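Long-range contacts in glycosyl transferase family 8 (Streptococcus pneumoniae, PDB 5GVV), which transfers galactose from UDP-galactose to the terminal glucose of the already glycosylated serine-rich repeat protein PsrP, the third step of its O-glycosylation: residues R29-L34 with L109-D114; D194-Q199 with L222-H227; F198-D203 with G241-V246. All coordinates share one frame; numbering follows the deposited sequence.

Interaction 1 (R29-L34 with L109-D114); sequences RHNSHL and LIVTGD
The imidazole of His30 lies over the peptide backbone that leads from Thr112 to Gly113. The CA of Gly113 stands 4.0 Å from the centroid of the His30 ring and 29° off its normal, a CH-pi contact over the face. On this same face the carbonyl oxygen of Thr112 sits above the ring centre, and the CG of Arg29 covers part of the opposite face, so the imidazole is held between its own chain neighbour and the turn. Although NE2 of His30 and O of Thr112 are 3.3 Å apart, the angle is too poor for a hydrogen bond, and NE2 is paired with the hydroxyl of Tyr250 instead.

Asn31 makes the direct polar link. Its CG is anti to the carbonyl carbon (chi1 -58°), which carries the amide across to the turn, where ND2 donates to O of Gly113 at 3.1 Å, close to the Asn31 amide plane but 45° out of the carbonyl plane of the acceptor. ND2 also bonds to O of Leu27, while OD1 accepts from the backbone N of Leu115. A water gives one hydrogen to Asn31 OD1 at 2.8 Å and another to Asp114 OD1, bridging the two side chains; Asp114 OD1 also pairs with Thr116.

The contact joins the C-terminal end of helix 17-30 to the turn following strand 109-111. That strand in turn pairs with strand 225-227, while helix 244-251 packs on Ile110 and helix 116-119 reaches Asn31 through Phe119.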
loop_
_atom_site.group_PDB
_atom_site.type_symbol
_atom_site.label_atom_id
_atom_site.label_comp_id
_atom_site.label_asym_id
_atom_site.label_seq_id
_atom_site.Cartn_x
_atom_site.Cartn_y
_atom_site.Cartn_z
ATOM N N ARG A 29 8.626 10.637 -12.444
ATOM C CA ARG A 29 9.205 11.862 -11.916
ATOM C C ARG A 29 10.248 12.442 -12.876
ATOM O O ARG A 29 10.348 13.664 -13.038
ATOM C CB ARG A 29 9.846 11.576 -10.557
ATOM C CG ARG A 29 10.640 12.733 -9.971
ATOM C CD ARG A 29 9.766 13.959 -9.750
ATOM N NE ARG A 29 10.494 15.007 -9.042
ATOM C CZ ARG A 29 11.191 15.969 -9.640
ATOM N NH1 ARG A 29 11.258 16.030 -10.963
ATOM N NH2 ARG A 29 11.824 16.876 -8.914
ATOM N N HIS A 30 11.002 11.563 -13.534
ATOM C CA HIS A 30 12.152 12.000 -14.318
ATOM C C HIS A 30 12.022 11.727 -15.817
ATOM O O HIS A 30 12.894 12.117 -16.594
ATOM C CB HIS A 30 13.427 11.344 -13.781
ATOM C CG HIS A 30 13.707 11.655 -12.343
ATOM N ND1 HIS A 30 14.183 12.879 -11.923
ATOM C CD2 HIS A 30 13.577 10.900 -11.225
ATOM C CE1 HIS A 30 14.335 12.865 -10.612
ATOM N NE2 HIS A 30 13.974 11.676 -10.163
ATOM N N ASN A 31 10.937 11.062 -16.217
ATOM C CA ASN A 31 10.731 10.690 -17.613
ATOM C C ASN A 31 9.266 10.819 -18.030
ATOM O O ASN A 31 8.381 10.227 -17.406
ATOM C CB ASN A 31 11.207 9.251 -17.863
ATOM C CG ASN A 31 12.670 9.041 -17.502
ATOM O OD1 ASN A 31 13.552 9.081 -18.368
ATOM N ND2 ASN A 31 12.933 8.812 -16.219
ATOM N N SER A 32 9.007 11.596 -19.078
ATOM C CA SER A 32 7.650 11.750 -19.600
ATOM C C SER A 32 7.432 10.866 -20.827
ATOM O O SER A 32 8.343 10.147 -21.254
ATOM C CB SER A 32 7.373 13.212 -19.953
ATOM O OG SER A 32 8.331 13.713 -20.874
ATOM N N HIS A 33 6.221 10.918 -21.381
ATOM C CA HIS A 33 5.860 10.164 -22.581
ATOM C C HIS A 33 6.153 8.675 -22.464
ATOM O O HIS A 33 6.857 8.098 -23.301
ATOM C CB HIS A 33 6.563 10.744 -23.811
ATOM C CG HIS A 33 6.211 12.172 -24.089
ATOM N ND1 HIS A 33 6.786 13.225 -23.411
ATOM C CD2 HIS A 33 5.342 12.721 -24.971
ATOM C CE1 HIS A 33 6.288 14.362 -23.864
ATOM N NE2 HIS A 33 5.405 14.083 -24.807
ATOM N N LEU A 34 5.605 8.050 -21.428
ATOM C CA LEU A 34 5.866 6.636 -21.192
ATOM C C LEU A 34 4.626 5.778 -21.430
ATOM O O LEU A 34 3.556 6.044 -20.870
ATOM C CB LEU A 34 6.375 6.430 -19.764
ATOM C CG LEU A 34 7.523 7.332 -19.320
ATOM C CD1 LEU A 34 7.742 7.184 -17.832
ATOM C CD2 LEU A 34 8.797 6.998 -20.068
ATOM N N LEU A 109 12.925 -1.203 -7.187
ATOM C CA LEU A 109 13.933 -0.263 -7.649
ATOM C C LEU A 109 13.414 1.160 -7.748
ATOM O O LEU A 109 12.199 1.407 -7.677
ATOM C CB LEU A 109 14.542 -0.715 -8.985
ATOM C CG LEU A 109 13.659 -0.927 -10.211
ATOM C CD1 LEU A 109 13.266 0.390 -10.850
ATOM C CD2 LEU A 109 14.377 -1.811 -11.226
ATOM N N ILE A 110 14.355 2.082 -7.924
ATOM C CA ILE A 110 14.077 3.510 -7.996
ATOM C C ILE A 110 14.836 4.135 -9.169
ATOM O O ILE A 110 16.047 3.945 -9.292
ATOM C CB ILE A 110 14.552 4.214 -6.718
ATOM C CG1 ILE A 110 13.741 3.748 -5.502
ATOM C CG2 ILE A 110 14.464 5.727 -6.871
ATOM C CD1 ILE A 110 12.325 4.321 -5.443
ATOM N N VAL A 111 14.131 4.890 -10.010
ATOM C CA VAL A 111 14.755 5.664 -11.082
ATOM C C VAL A 111 15.002 7.077 -10.558
ATOM O O VAL A 111 14.100 7.691 -9.976
ATOM C CB VAL A 111 13.840 5.718 -12.323
ATOM C CG1 VAL A 111 14.456 6.579 -13.431
ATOM C CG2 VAL A 111 13.546 4.304 -12.819
ATOM N N THR A 112 16.219 7.587 -10.745
ATOM C CA THR A 112 16.597 8.876 -10.168
ATOM C C THR A 112 16.836 9.968 -11.204
ATOM O O THR A 112 17.157 11.105 -10.841
ATOM C CB THR A 112 17.883 8.773 -9.313
ATOM O OG1 THR A 112 19.007 8.491 -10.163
ATOM C CG2 THR A 112 17.748 7.690 -8.258
ATOM N N GLY A 113 16.687 9.636 -12.481
ATOM C CA GLY A 113 16.907 10.623 -13.525
ATOM C C GLY A 113 16.469 10.195 -14.912
ATOM O O GLY A 113 15.845 9.143 -15.087
ATOM N N ASP A 114 16.796 11.030 -15.896
ATOM C CA ASP A 114 16.435 10.815 -17.293
ATOM C C ASP A 114 17.089 9.546 -17.829
ATOM O O ASP A 114 18.307 9.396 -17.746
ATOM C CB ASP A 114 16.903 12.022 -18.113
ATOM C CG ASP A 114 16.393 12.015 -19.547
ATOM O OD1 ASP A 114 15.982 10.952 -20.070
ATOM O OD2 ASP A 114 16.420 13.098 -20.163
HETATM O O HOH W 1 13.566 10.487 -20.737
#

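Interaction 2 (D194-Q199 with L222-H227); sequences DQYNFQ and LPLILH. With MN (manganese (II) ion), chain C.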
loop_
_atom_site.group_PDB
_atom_site.type_symbol
_atom_site.label_atom_id
_atom_site.label_comp_id
_atom_site.label_asym_id
_atom_site.label_seq_id
_atom_site.Cartn_x
_atom_site.Cartn_y
_atom_site.Cartn_z
ATOM N N ASP A 194 26.848 -0.181 -14.894
ATOM C CA ASP A 194 26.311 -0.522 -13.578
ATOM C C ASP A 194 25.262 0.484 -13.105
ATOM O O ASP A 194 24.328 0.124 -12.384
ATOM C CB ASP A 194 27.434 -0.621 -12.535
ATOM C CG ASP A 194 28.332 -1.828 -12.744
ATOM O OD1 ASP A 194 27.864 -2.840 -13.305
ATOM O OD2 ASP A 194 29.512 -1.765 -12.329
ATOM N N GLN A 195 25.403 1.741 -13.519
ATOM C CA GLN A 195 24.503 2.792 -13.039
ATOM C C GLN A 195 23.066 2.647 -13.560
ATOM O O GLN A 195 22.152 3.319 -13.069
ATOM C CB GLN A 195 25.051 4.185 -13.370
ATOM C CG GLN A 195 24.671 4.705 -14.759
ATOM C CD GLN A 195 24.611 6.227 -14.805
ATOM O OE1 GLN A 195 24.197 6.871 -13.837
ATOM N NE2 GLN A 195 25.017 6.808 -15.936
ATOM N N TYR A 196 22.865 1.773 -14.540
ATOM C CA TYR A 196 21.524 1.536 -15.079
ATOM C C TYR A 196 20.850 0.342 -14.404
ATOM O O TYR A 196 19.714 -0.023 -14.730
ATOM C CB TYR A 196 21.583 1.352 -16.592
ATOM C CG TYR A 196 21.795 2.648 -17.338
ATOM C CD1 TYR A 196 20.811 3.624 -17.343
ATOM C CD2 TYR A 196 22.969 2.891 -18.040
ATOM C CE1 TYR A 196 20.985 4.806 -18.020
ATOM C CE2 TYR A 196 23.155 4.074 -18.723
ATOM C CZ TYR A 196 22.156 5.028 -18.709
ATOM O OH TYR A 196 22.324 6.214 -19.386
ATOM N N ASN A 197 21.573 -0.254 -13.464
ATOM C CA ASN A 197 21.047 -1.295 -12.585
ATOM C C ASN A 197 22.015 -1.417 -11.417
ATOM O O ASN A 197 22.752 -2.403 -11.306
ATOM C CB ASN A 197 20.935 -2.629 -13.322
ATOM C CG ASN A 197 20.158 -3.675 -12.535
ATOM O OD1 ASN A 197 19.905 -3.523 -11.338
ATOM N ND2 ASN A 197 19.797 -4.756 -13.207
ATOM N N PHE A 198 22.025 -0.401 -10.561
ATOM C CA PHE A 198 23.002 -0.309 -9.483
ATOM C C PHE A 198 22.465 -1.055 -8.270
ATOM O O PHE A 198 21.566 -0.569 -7.561
ATOM C CB PHE A 198 23.274 1.157 -9.149
ATOM C CG PHE A 198 24.509 1.381 -8.308
ATOM C CD1 PHE A 198 24.451 1.281 -6.925
ATOM C CD2 PHE A 198 25.725 1.692 -8.908
ATOM C CE1 PHE A 198 25.590 1.488 -6.147
ATOM C CE2 PHE A 198 26.865 1.905 -8.138
ATOM C CZ PHE A 198 26.792 1.803 -6.755
ATOM N N GLN A 199 23.021 -2.239 -8.034
ATOM C CA GLN A 199 22.461 -3.164 -7.057
ATOM C C GLN A 199 22.907 -2.879 -5.625
ATOM O O GLN A 199 23.676 -3.631 -5.014
ATOM C CB GLN A 199 22.735 -4.604 -7.497
ATOM C CG GLN A 199 22.031 -4.929 -8.829
ATOM C CD GLN A 199 22.833 -5.853 -9.719
ATOM O OE1 GLN A 199 23.188 -6.958 -9.314
ATOM N NE2 GLN A 199 23.124 -5.406 -10.944
ATOM N N LEU A 222 23.610 10.211 -7.456
ATOM C CA LEU A 222 22.908 8.930 -7.462
ATOM C C LEU A 222 23.008 8.234 -8.811
ATOM O O LEU A 222 22.914 8.883 -9.857
ATOM C CB LEU A 222 21.432 9.143 -7.119
ATOM C CG LEU A 222 20.891 8.776 -5.735
ATOM C CD1 LEU A 222 21.994 8.597 -4.727
ATOM C CD2 LEU A 222 19.863 9.812 -5.257
ATOM N N PRO A 223 23.209 6.906 -8.795
ATOM C CA PRO A 223 23.117 6.146 -10.045
ATOM C C PRO A 223 21.699 6.268 -10.605
ATOM O O PRO A 223 20.756 6.418 -9.822
ATOM C CB PRO A 223 23.393 4.709 -9.598
ATOM C CG PRO A 223 24.240 4.860 -8.352
ATOM C CD PRO A 223 23.672 6.078 -7.663
ATOM N N LEU A 224 21.555 6.230 -11.928
ATOM C CA LEU A 224 20.250 6.431 -12.556
ATOM C C LEU A 224 19.215 5.393 -12.124
ATOM O O LEU A 224 18.020 5.703 -12.021
ATOM C CB LEU A 224 20.375 6.478 -14.084
ATOM C CG LEU A 224 20.878 7.809 -14.642
ATOM C CD1 LEU A 224 21.230 7.732 -16.125
ATOM C CD2 LEU A 224 19.838 8.883 -14.405
ATOM N N ILE A 225 19.658 4.162 -11.875
ATOM C CA ILE A 225 18.734 3.135 -11.396
ATOM C C ILE A 225 19.264 2.404 -10.161
ATOM O O ILE A 225 20.311 1.756 -10.212
ATOM C CB ILE A 225 18.346 2.136 -12.509
ATOM C CG1 ILE A 225 17.623 2.871 -13.643
ATOM C CG2 ILE A 225 17.452 1.041 -11.941
ATOM C CD1 ILE A 225 17.057 1.973 -14.749
ATOM N N LEU A 226 18.531 2.523 -9.052
ATOM C CA LEU A 226 18.897 1.866 -7.796
ATOM C C LEU A 226 18.070 0.607 -7.599
ATOM O O LEU A 226 16.847 0.688 -7.483
ATOM C CB LEU A 226 18.643 2.798 -6.610
ATOM C CG LEU A 226 19.526 4.026 -6.439
ATOM C CD1 LEU A 226 19.048 4.850 -5.259
ATOM C CD2 LEU A 226 20.975 3.606 -6.248
ATOM N N HIS A 227 18.734 -0.543 -7.519
ATOM C CA HIS A 227 18.039 -1.825 -7.407
ATOM C C HIS A 227 18.257 -2.434 -6.024
ATOM O O HIS A 227 19.370 -2.853 -5.680
ATOM C CB HIS A 227 18.526 -2.784 -8.501
ATOM C CG HIS A 227 17.676 -4.003 -8.665
ATOM N ND1 HIS A 227 17.951 -4.987 -9.595
ATOM C CD2 HIS A 227 16.542 -4.398 -8.032
ATOM C CE1 HIS A 227 17.034 -5.930 -9.522
ATOM N NE2 HIS A 227 16.167 -5.601 -8.579
HETATM MN MN MN C . 14.522 -6.775 -7.935
HETATM O O HOH W 2 24.170 9.499 -12.259
#
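Phe198 and Pro223 form the close-packed part of this contact: CG of Pro223 lies 3.6 Å from the centroid of the Phe198 ring and 20° off its normal, a CH-pi contact offset toward the rim. Turning CG of Phe198 away from its own amide nitrogen (chi1 -165°) lays the ring against the proline, and Phe135 meets it edge-to-face. Buried against CD1 of Ile225 at 3.3 Å, Tyr196 O has no hydrogen-bond partner in the model. Leu224 CD1 packs 3.5 Å from Tyr196 CE1. The backbones are joined by Phe198 N to Ile225 O at 2.8 Å and by His227 N to Phe198 O, an almost straight bond at 178°. They make a single parallel bridge between Phe198 and Leu226 that lays the loop segment against strand 225-227.

At its end is the metal site of this GT-A glycosyltransferase. His227 binds manganese through NE2 at 2.1 Å, alongside Asp106 and Asp108 of the DxD motif. Its other nitrogen, ND1, donates to OD1 of Asn197 at 3.0 Å, on a lone pair, a bent bond that, with the metal on NE2, holds the imidazole's rotation. ND2 of this second-shell Asn197 bonds to Asn142.

The opposite end is looser and wetter. Gln195 O accepts from Ile225 N, but Gln195 OE1 takes only a weak bond from Leu224 N (3.3 Å) and one from a water shared with Leu222 O.

Interaction 3 (F198-D203 with G241-V246); sequences FQIGYD and GRLREV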
loop_
_atom_site.group_PDB
_atom_site.type_symbol
_atom_site.label_atom_id
_atom_site.label_comp_id
_atom_site.label_asym_id
_atom_site.label_seq_id
_atom_site.Cartn_x
_atom_site.Cartn_y
_atom_site.Cartn_z
ATOM N N PHE A 198 22.025 -0.401 -10.561
ATOM C CA PHE A 198 23.002 -0.309 -9.483
ATOM C C PHE A 198 22.465 -1.055 -8.270
ATOM O O PHE A 198 21.566 -0.569 -7.561
ATOM C CB PHE A 198 23.274 1.157 -9.149
ATOM C CG PHE A 198 24.509 1.381 -8.308
ATOM C CD1 PHE A 198 24.451 1.281 -6.925
ATOM C CD2 PHE A 198 25.725 1.692 -8.908
ATOM C CE1 PHE A 198 25.590 1.488 -6.147
ATOM C CE2 PHE A 198 26.865 1.905 -8.138
ATOM C CZ PHE A 198 26.792 1.803 -6.755
ATOM N N GLN A 199 23.021 -2.239 -8.034
ATOM C CA GLN A 199 22.461 -3.164 -7.057
ATOM C C GLN A 199 22.907 -2.879 -5.625
ATOM O O GLN A 199 23.676 -3.631 -5.014
ATOM C CB GLN A 199 22.735 -4.604 -7.497
ATOM C CG GLN A 199 22.031 -4.929 -8.829
ATOM C CD GLN A 199 22.833 -5.853 -9.719
ATOM O OE1 GLN A 199 23.188 -6.958 -9.314
ATOM N NE2 GLN A 199 23.124 -5.406 -10.944
ATOM N N ILE A 200 22.386 -1.778 -5.094
ATOM C CA ILE A 200 22.685 -1.334 -3.742
ATOM C C ILE A 200 22.180 -2.342 -2.702
ATOM O O ILE A 200 22.610 -2.331 -1.544
ATOM C CB ILE A 200 22.066 0.059 -3.493
ATOM C CG1 ILE A 200 22.719 0.750 -2.294
ATOM C CG2 ILE A 200 20.553 -0.035 -3.336
ATOM C CD1 ILE A 200 24.061 1.378 -2.616
ATOM N N GLY A 201 21.278 -3.226 -3.123
ATOM C CA GLY A 201 20.766 -4.258 -2.240
ATOM C C GLY A 201 21.816 -5.309 -1.910
ATOM O O GLY A 201 21.651 -6.084 -0.961
ATOM N N TYR A 202 22.902 -5.329 -2.681
ATOM C CA TYR A 202 23.975 -6.302 -2.475
ATOM C C TYR A 202 24.833 -5.983 -1.249
ATOM O O TYR A 202 25.682 -6.791 -0.859
ATOM C CB TYR A 202 24.862 -6.397 -3.724
ATOM C CG TYR A 202 25.947 -7.460 -3.648
ATOM C CD1 TYR A 202 25.621 -8.807 -3.524
ATOM C CD2 TYR A 202 27.294 -7.115 -3.704
ATOM C CE1 TYR A 202 26.606 -9.781 -3.460
ATOM C CE2 TYR A 202 28.285 -8.080 -3.634
ATOM C CZ TYR A 202 27.932 -9.412 -3.511
ATOM O OH TYR A 202 28.912 -10.381 -3.442
ATOM N N ASP A 203 24.603 -4.817 -0.642
ATOM C CA ASP A 203 25.401 -4.364 0.503
ATOM C C ASP A 203 25.608 -5.438 1.572
ATOM O O ASP A 203 26.736 -5.663 2.020
ATOM C CB ASP A 203 24.771 -3.120 1.140
ATOM C CG ASP A 203 25.091 -1.846 0.375
ATOM O OD1 ASP A 203 25.734 -1.936 -0.696
ATOM O OD2 ASP A 203 24.687 -0.755 0.841
ATOM N N GLY A 241 21.192 -2.051 4.458
ATOM C CA GLY A 241 21.838 -1.525 3.268
ATOM C C GLY A 241 21.723 -0.016 3.168
ATOM O O GLY A 241 20.885 0.594 3.840
ATOM N N ARG A 242 22.560 0.583 2.323
ATOM C CA ARG A 242 22.580 2.033 2.156
ATOM C C ARG A 242 21.467 2.522 1.239
ATOM O O ARG A 242 20.896 1.736 0.471
ATOM C CB ARG A 242 23.929 2.483 1.590
ATOM C CG ARG A 242 25.100 2.353 2.551
ATOM C CD ARG A 242 26.426 2.460 1.801
ATOM N NE ARG A 242 26.548 1.420 0.784
ATOM C CZ ARG A 242 27.430 1.443 -0.211
ATOM N NH1 ARG A 242 28.273 2.458 -0.326
ATOM N NH2 ARG A 242 27.469 0.455 -1.096
ATOM N N LEU A 243 21.162 3.818 1.345
ATOM C CA LEU A 243 20.224 4.518 0.456
ATOM C C LEU A 243 18.762 4.200 0.747
ATOM O O LEU A 243 17.901 4.389 -0.109
ATOM C CB LEU A 243 20.551 4.276 -1.027
ATOM C CG LEU A 243 21.957 4.704 -1.473
ATOM C CD1 LEU A 243 22.078 4.676 -2.991
ATOM C CD2 LEU A 243 22.310 6.078 -0.925
ATOM N N ARG A 244 18.494 3.730 1.960
ATOM C CA ARG A 244 17.131 3.468 2.418
ATOM C C ARG A 244 16.253 4.712 2.267
ATOM O O ARG A 244 15.076 4.619 1.894
ATOM C CB ARG A 244 17.163 3.034 3.885
ATOM C CG ARG A 244 15.798 2.929 4.538
ATOM C CD ARG A 244 15.909 2.574 6.010
ATOM N NE ARG A 244 14.591 2.512 6.636
ATOM C CZ ARG A 244 13.899 1.391 6.816
ATOM N NH1 ARG A 244 14.402 0.224 6.436
ATOM N NH2 ARG A 244 12.702 1.433 7.389
ATOM N N GLU A 245 16.832 5.876 2.550
ATOM C CA GLU A 245 16.101 7.144 2.505
ATOM C C GLU A 245 15.591 7.514 1.111
ATOM O O GLU A 245 14.588 8.225 0.973
ATOM C CB GLU A 245 16.970 8.276 3.052
ATOM C CG GLU A 245 18.250 8.530 2.262
ATOM C CD GLU A 245 19.386 7.586 2.642
ATOM O OE1 GLU A 245 19.190 6.697 3.507
ATOM O OE2 GLU A 245 20.485 7.745 2.072
ATOM N N VAL A 246 16.281 7.044 0.077
ATOM C CA VAL A 246 15.881 7.356 -1.293
ATOM C C VAL A 246 14.549 6.696 -1.649
ATOM O O VAL A 246 13.694 7.313 -2.301
ATOM C CB VAL A 246 16.955 6.941 -2.308
ATOM C CG1 VAL A 246 16.504 7.279 -3.732
ATOM C CG2 VAL A 246 18.286 7.617 -1.985
HETATM O O HOH W 3 20.491 -1.208 0.184
#
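Asp203 and Arg242 meet through a side-on salt bridge in which each carboxylate oxygen takes one guanidinium nitrogen. Arg242 NH2 donates to Asp203 OD1 at 3.0 Å and Arg242 NE to Asp203 OD2 at 2.9 Å; both N-H bonds are nearly straight, and both acceptors lie within 5° of the guanidinium plane. The carboxylate is not coplanar with that group but turned by 36°; OD1 is met on its syn side but out of the carboxylate plane, and OD2 from above it. A third donor, the backbone N of Arg242, reaches OD2 at 2.9 Å on the anti side. OD2 therefore accepts twice from one residue, once from main chain and once from side chain, which pins the start of the arginine as well as its end. A bend at chi3 (-59°) folds the chain back so that NE returns to the same oxygen. One guanidinium charge and a main-chain N-H on the same carboxylate probably favour its ionised form.

One water donates to both Ile200 O and Arg242 O, each at 3.0 Å; Ile200 O also takes a weak bond from Asp203 N (3.3 Å). Beside the water the Ile200 side chain supplies the apolar part. Its CD1 lies over one face of the Arg242 guanidinium, 3.8 Å from NH2, and meets CD1 of Leu243 at 3.9 Å. The Leu243 carbonyl is taken by the hydroxyl of Tyr228, and Gly241 N donates to Asp232.

The contact ties the lead-in to helix 203-208, which begins at Asp203, to the loop just before helix 244-251. Next to it, Leu226 of strand 225-227 packs on Leu243 and Val246, while Asp203 also packs on Leu335 of the second subunit.

Overall arrangement
Interaction 1 closes before the others open; interactions 2 and 3 start from the same stretch, sharing Phe198 and Gln199, and their second segments, 222-227 and 241-246, follow in turn. All gather on one side of the molecule. Interactions 1 and 2 are centred 12 Å apart and meet through the two-stranded antiparallel sheet of 109-111 and 225-227, with Ile110 O to Leu226 N at 2.9 Å. Interactions 2 and 3 are 10 Å apart, linked by a probable bond from Gly201 N to His227 O. Between interactions 1 and 3, 18 Å apart, Ile110 touches Val246 of helix 244-251. The group lies beside the UDP and manganese site, which of these contacts only interaction 2 reaches, through His227.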